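Long-range contact in envelopment polyprotein (Bovine Schmallenberg virus BH80/Germany/2011, PDB 7A56), which supplies the class II membrane fusion glycoprotein Gc, which probably merges the viral envelope with a host membrane during entry: residues E120-V134 and G173-E186. Numbering follows the deposited sequence.
Sequences ETGPTIGINAKHEEV and GCLYGSCQDIIRPE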
# COMPACT_ATOMS: atom_id res chain seq x y z
N GLU A 120 15.95 -19.58 -5.93
CA GLU A 120 15.07 -20.40 -6.75
C GLU A 120 14.34 -21.39 -5.86
O GLU A 120 14.86 -21.80 -4.83
CB GLU A 120 15.86 -21.20 -7.80
CG GLU A 120 16.32 -20.47 -8.98
CD GLU A 120 17.14 -21.35 -9.90
OE1 GLU A 120 18.18 -21.91 -9.44
OE2 GLU A 120 16.75 -21.50 -11.08
N THR A 121 13.13 -21.78 -6.29
CA THR A 121 12.39 -22.85 -5.61
C THR A 121 11.67 -23.67 -6.68
O THR A 121 11.62 -23.31 -7.86
CB THR A 121 11.41 -22.30 -4.51
OG1 THR A 121 10.97 -23.38 -3.65
CG2 THR A 121 10.12 -21.58 -5.10
N GLY A 122 11.16 -24.82 -6.24
CA GLY A 122 10.44 -25.77 -7.05
C GLY A 122 10.21 -27.02 -6.20
O GLY A 122 10.51 -27.02 -5.00
N PRO A 123 9.67 -28.08 -6.77
CA PRO A 123 9.29 -29.24 -5.94
C PRO A 123 10.50 -30.07 -5.55
O PRO A 123 11.52 -30.10 -6.25
CB PRO A 123 8.38 -30.04 -6.87
CG PRO A 123 9.00 -29.71 -8.28
CD PRO A 123 9.34 -28.27 -8.20
N THR A 124 10.34 -30.83 -4.47
CA THR A 124 11.41 -31.73 -4.07
C THR A 124 11.33 -33.00 -4.88
O THR A 124 10.25 -33.59 -5.06
CB THR A 124 11.33 -32.00 -2.57
OG1 THR A 124 11.59 -30.77 -1.89
CG2 THR A 124 12.36 -33.06 -2.13
N ILE A 125 12.47 -33.41 -5.41
CA ILE A 125 12.61 -34.56 -6.29
C ILE A 125 13.58 -35.59 -5.75
O ILE A 125 13.84 -36.58 -6.44
CB ILE A 125 13.06 -34.12 -7.68
CG1 ILE A 125 14.46 -33.48 -7.61
CG2 ILE A 125 12.02 -33.10 -8.19
CD1 ILE A 125 15.06 -33.27 -8.96
N GLY A 126 14.17 -35.35 -4.60
CA GLY A 126 15.11 -36.33 -4.05
C GLY A 126 15.66 -35.78 -2.76
O GLY A 126 15.37 -34.66 -2.38
N ILE A 127 16.42 -36.63 -2.05
CA ILE A 127 17.04 -36.22 -0.78
C ILE A 127 18.51 -36.61 -0.81
O ILE A 127 18.83 -37.80 -0.93
CB ILE A 127 16.38 -36.90 0.45
CG1 ILE A 127 14.86 -36.64 0.43
CG2 ILE A 127 17.06 -36.43 1.74
CD1 ILE A 127 14.08 -37.34 1.58
N ASN A 128 19.39 -35.63 -0.61
CA ASN A 128 20.78 -35.96 -0.27
C ASN A 128 20.84 -36.31 1.21
O ASN A 128 20.36 -35.54 2.04
CB ASN A 128 21.72 -34.78 -0.52
CG ASN A 128 22.03 -34.58 -1.99
OD1 ASN A 128 22.48 -35.48 -2.68
ND2 ASN A 128 21.83 -33.38 -2.46
N ALA A 129 21.46 -37.44 1.55
CA ALA A 129 21.45 -37.95 2.93
C ALA A 129 22.81 -38.55 3.32
O ALA A 129 23.54 -39.09 2.48
CB ALA A 129 20.36 -39.04 3.16
N LYS A 130 23.14 -38.43 4.59
CA LYS A 130 24.23 -39.19 5.19
C LYS A 130 23.73 -39.85 6.46
O LYS A 130 22.83 -39.32 7.12
CB LYS A 130 25.43 -38.30 5.52
CG LYS A 130 25.76 -37.30 4.42
CD LYS A 130 27.21 -36.94 4.51
CE LYS A 130 27.61 -35.85 3.53
NZ LYS A 130 28.98 -35.41 3.91
N HIS A 131 24.31 -41.00 6.82
CA HIS A 131 23.93 -41.58 8.12
C HIS A 131 25.05 -42.46 8.64
O HIS A 131 25.92 -42.93 7.88
CB HIS A 131 22.62 -42.39 8.05
CG HIS A 131 22.78 -43.72 7.38
ND1 HIS A 131 22.76 -43.86 6.01
CD2 HIS A 131 22.98 -44.96 7.89
CE1 HIS A 131 22.93 -45.13 5.70
NE2 HIS A 131 23.07 -45.83 6.82
N GLU A 132 25.03 -42.67 9.95
CA GLU A 132 25.94 -43.60 10.62
C GLU A 132 25.18 -44.33 11.73
O GLU A 132 24.13 -43.88 12.19
CB GLU A 132 27.14 -42.90 11.25
CG GLU A 132 27.74 -41.80 10.44
CD GLU A 132 29.02 -42.18 9.75
OE1 GLU A 132 29.72 -41.25 9.26
OE2 GLU A 132 29.33 -43.40 9.68
N GLU A 133 25.75 -45.42 12.20
CA GLU A 133 25.23 -46.01 13.42
C GLU A 133 26.39 -46.39 14.32
O GLU A 133 27.49 -46.64 13.84
CB GLU A 133 24.32 -47.23 13.18
CG GLU A 133 24.93 -48.45 12.64
CD GLU A 133 23.89 -49.58 12.51
OE1 GLU A 133 23.13 -49.55 11.52
OE2 GLU A 133 23.82 -50.47 13.39
N VAL A 134 26.12 -46.43 15.63
CA VAL A 134 27.07 -46.89 16.63
C VAL A 134 26.40 -47.94 17.53
O VAL A 134 25.21 -47.84 17.88
CB VAL A 134 27.66 -45.73 17.46
CG1 VAL A 134 28.23 -44.64 16.54
CG2 VAL A 134 26.64 -45.13 18.38
N GLY A 173 23.16 -47.66 22.00
CA GLY A 173 23.58 -47.27 20.67
C GLY A 173 22.72 -46.20 20.05
O GLY A 173 21.77 -45.68 20.65
N CYS A 174 23.04 -45.88 18.80
CA CYS A 174 22.34 -44.79 18.14
C CYS A 174 22.40 -44.99 16.63
O CYS A 174 23.36 -45.57 16.10
CB CYS A 174 22.96 -43.46 18.53
SG CYS A 174 22.22 -41.93 17.69
N LEU A 175 21.39 -44.46 15.94
CA LEU A 175 21.40 -44.37 14.49
C LEU A 175 21.07 -42.93 14.16
O LEU A 175 20.04 -42.42 14.63
CB LEU A 175 20.39 -45.33 13.84
CG LEU A 175 20.18 -45.34 12.33
CD1 LEU A 175 21.42 -45.76 11.59
CD2 LEU A 175 19.03 -46.25 11.96
N TYR A 176 21.95 -42.27 13.42
CA TYR A 176 21.73 -40.83 13.18
C TYR A 176 22.14 -40.45 11.77
O TYR A 176 22.80 -41.21 11.06
CB TYR A 176 22.50 -39.97 14.22
CG TYR A 176 23.99 -40.17 14.23
CD1 TYR A 176 24.60 -41.15 15.04
CD2 TYR A 176 24.82 -39.37 13.44
CE1 TYR A 176 25.98 -41.32 15.04
CE2 TYR A 176 26.20 -39.55 13.44
CZ TYR A 176 26.77 -40.50 14.23
OH TYR A 176 28.13 -40.63 14.20
N GLY A 177 21.74 -39.25 11.35
CA GLY A 177 22.26 -38.72 10.12
C GLY A 177 21.77 -37.31 9.87
O GLY A 177 21.33 -36.61 10.79
N SER A 178 21.88 -36.90 8.60
CA SER A 178 21.47 -35.56 8.18
C SER A 178 20.98 -35.63 6.73
O SER A 178 21.28 -36.58 6.00
CB SER A 178 22.61 -34.55 8.33
OG SER A 178 23.79 -35.05 7.74
N CYS A 179 20.29 -34.57 6.29
CA CYS A 179 19.75 -34.62 4.95
C CYS A 179 19.46 -33.20 4.45
O CYS A 179 19.33 -32.28 5.25
CB CYS A 179 18.47 -35.48 4.89
SG CYS A 179 17.10 -34.94 5.94
N GLN A 180 19.32 -33.06 3.13
CA GLN A 180 18.91 -31.80 2.51
C GLN A 180 18.13 -32.17 1.24
O GLN A 180 18.52 -33.11 0.54
CB GLN A 180 20.15 -30.97 2.20
CG GLN A 180 19.93 -29.52 1.77
CD GLN A 180 21.27 -28.87 1.59
OE1 GLN A 180 22.04 -29.27 0.73
NE2 GLN A 180 21.59 -27.90 2.46
N ASP A 181 16.99 -31.49 1.01
CA ASP A 181 16.21 -31.72 -0.21
C ASP A 181 17.02 -31.44 -1.47
O ASP A 181 17.95 -30.61 -1.49
CB ASP A 181 14.97 -30.83 -0.28
CG ASP A 181 13.85 -31.30 0.63
OD1 ASP A 181 14.10 -32.16 1.53
OD2 ASP A 181 12.71 -30.76 0.47
N ILE A 182 16.63 -32.12 -2.55
CA ILE A 182 16.96 -31.75 -3.93
C ILE A 182 15.67 -31.30 -4.61
O ILE A 182 14.64 -32.02 -4.52
CB ILE A 182 17.57 -32.92 -4.71
CG1 ILE A 182 18.79 -33.48 -4.01
CG2 ILE A 182 17.87 -32.47 -6.18
CD1 ILE A 182 19.06 -34.97 -4.41
N ILE A 183 15.71 -30.12 -5.28
CA ILE A 183 14.54 -29.56 -5.94
C ILE A 183 14.80 -29.44 -7.44
O ILE A 183 15.93 -29.35 -7.91
CB ILE A 183 14.13 -28.17 -5.38
CG1 ILE A 183 15.23 -27.14 -5.69
CG2 ILE A 183 13.78 -28.26 -3.88
CD1 ILE A 183 14.79 -25.65 -5.60
N ARG A 184 13.71 -29.36 -8.19
CA ARG A 184 13.78 -28.99 -9.58
C ARG A 184 13.42 -27.50 -9.63
O ARG A 184 12.28 -27.14 -9.32
CB ARG A 184 12.83 -29.83 -10.43
CG ARG A 184 12.83 -29.43 -11.92
CD ARG A 184 11.80 -30.21 -12.69
NE ARG A 184 10.39 -29.81 -12.47
CZ ARG A 184 9.46 -30.60 -11.92
NH1 ARG A 184 8.21 -30.17 -11.81
NH2 ARG A 184 9.77 -31.82 -11.48
N PRO A 185 14.34 -26.61 -9.97
CA PRO A 185 14.03 -25.17 -9.95
C PRO A 185 12.94 -24.84 -10.95
O PRO A 185 13.00 -25.26 -12.12
CB PRO A 185 15.36 -24.50 -10.35
CG PRO A 185 16.40 -25.54 -10.23
CD PRO A 185 15.74 -26.90 -10.36
N GLU A 186 11.95 -24.03 -10.51
CA GLU A 186 10.82 -23.62 -11.35
C GLU A 186 10.53 -22.10 -11.27
O GLU A 186 10.17 -21.51 -12.29
CB GLU A 186 9.56 -24.41 -10.96
CG GLU A 186 9.69 -25.94 -11.30
CD GLU A 186 9.39 -26.22 -12.76
OE1 GLU A 186 9.52 -27.38 -13.21
OE2 GLU A 186 8.97 -25.24 -13.46
O HOH W 1 20.56 -30.68 -1.52
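A long antiparallel strand pair with a classic beta bulge joins 120-134 to 173-186. At the bulge Ile125 and Gly126 both face Ile182: Ile182 O takes a short bond from Ile125 N (2.7 Å) and a weak one from Gly126 N (3.4 Å). Ile182 packs across the bulge, its CG2 against CG1 of Ile125 and its CG1 3.4 Å from ND2 of Asn128. That amide also donates to a water that bridges to OE1 of Gln180 and O of Asp181. Next to the bulge Thr124 OG1 donates a hydrogen bond to Asp181 OD2 (2.6 Å), approaching from above the carboxylate plane; Asp181 OD1 is held by Phe300 N. Strand 150-158 flanks 173-183 on its other edge, and the long strands are consistent with the elongated domain that in class II fusion proteins carries the membrane-inserting tip; disulfides Cys174-Cys139 and Cys179-Cys299 tie the pair to its surroundings. CG of Tyr176 sits between backbone N and carbonyl carbon (chi1 60°), which turns one ring face against Glu132, whose CB makes an off-centre CH-pi contact 4.3 Å from the Tyr176 ring centroid. At the other end Pro123 CG sits over the rim of one face of the Arg184 guanidinium, while Glu186 OE1 forms an in-plane salt bridge with Arg184 NE (2.7 Å).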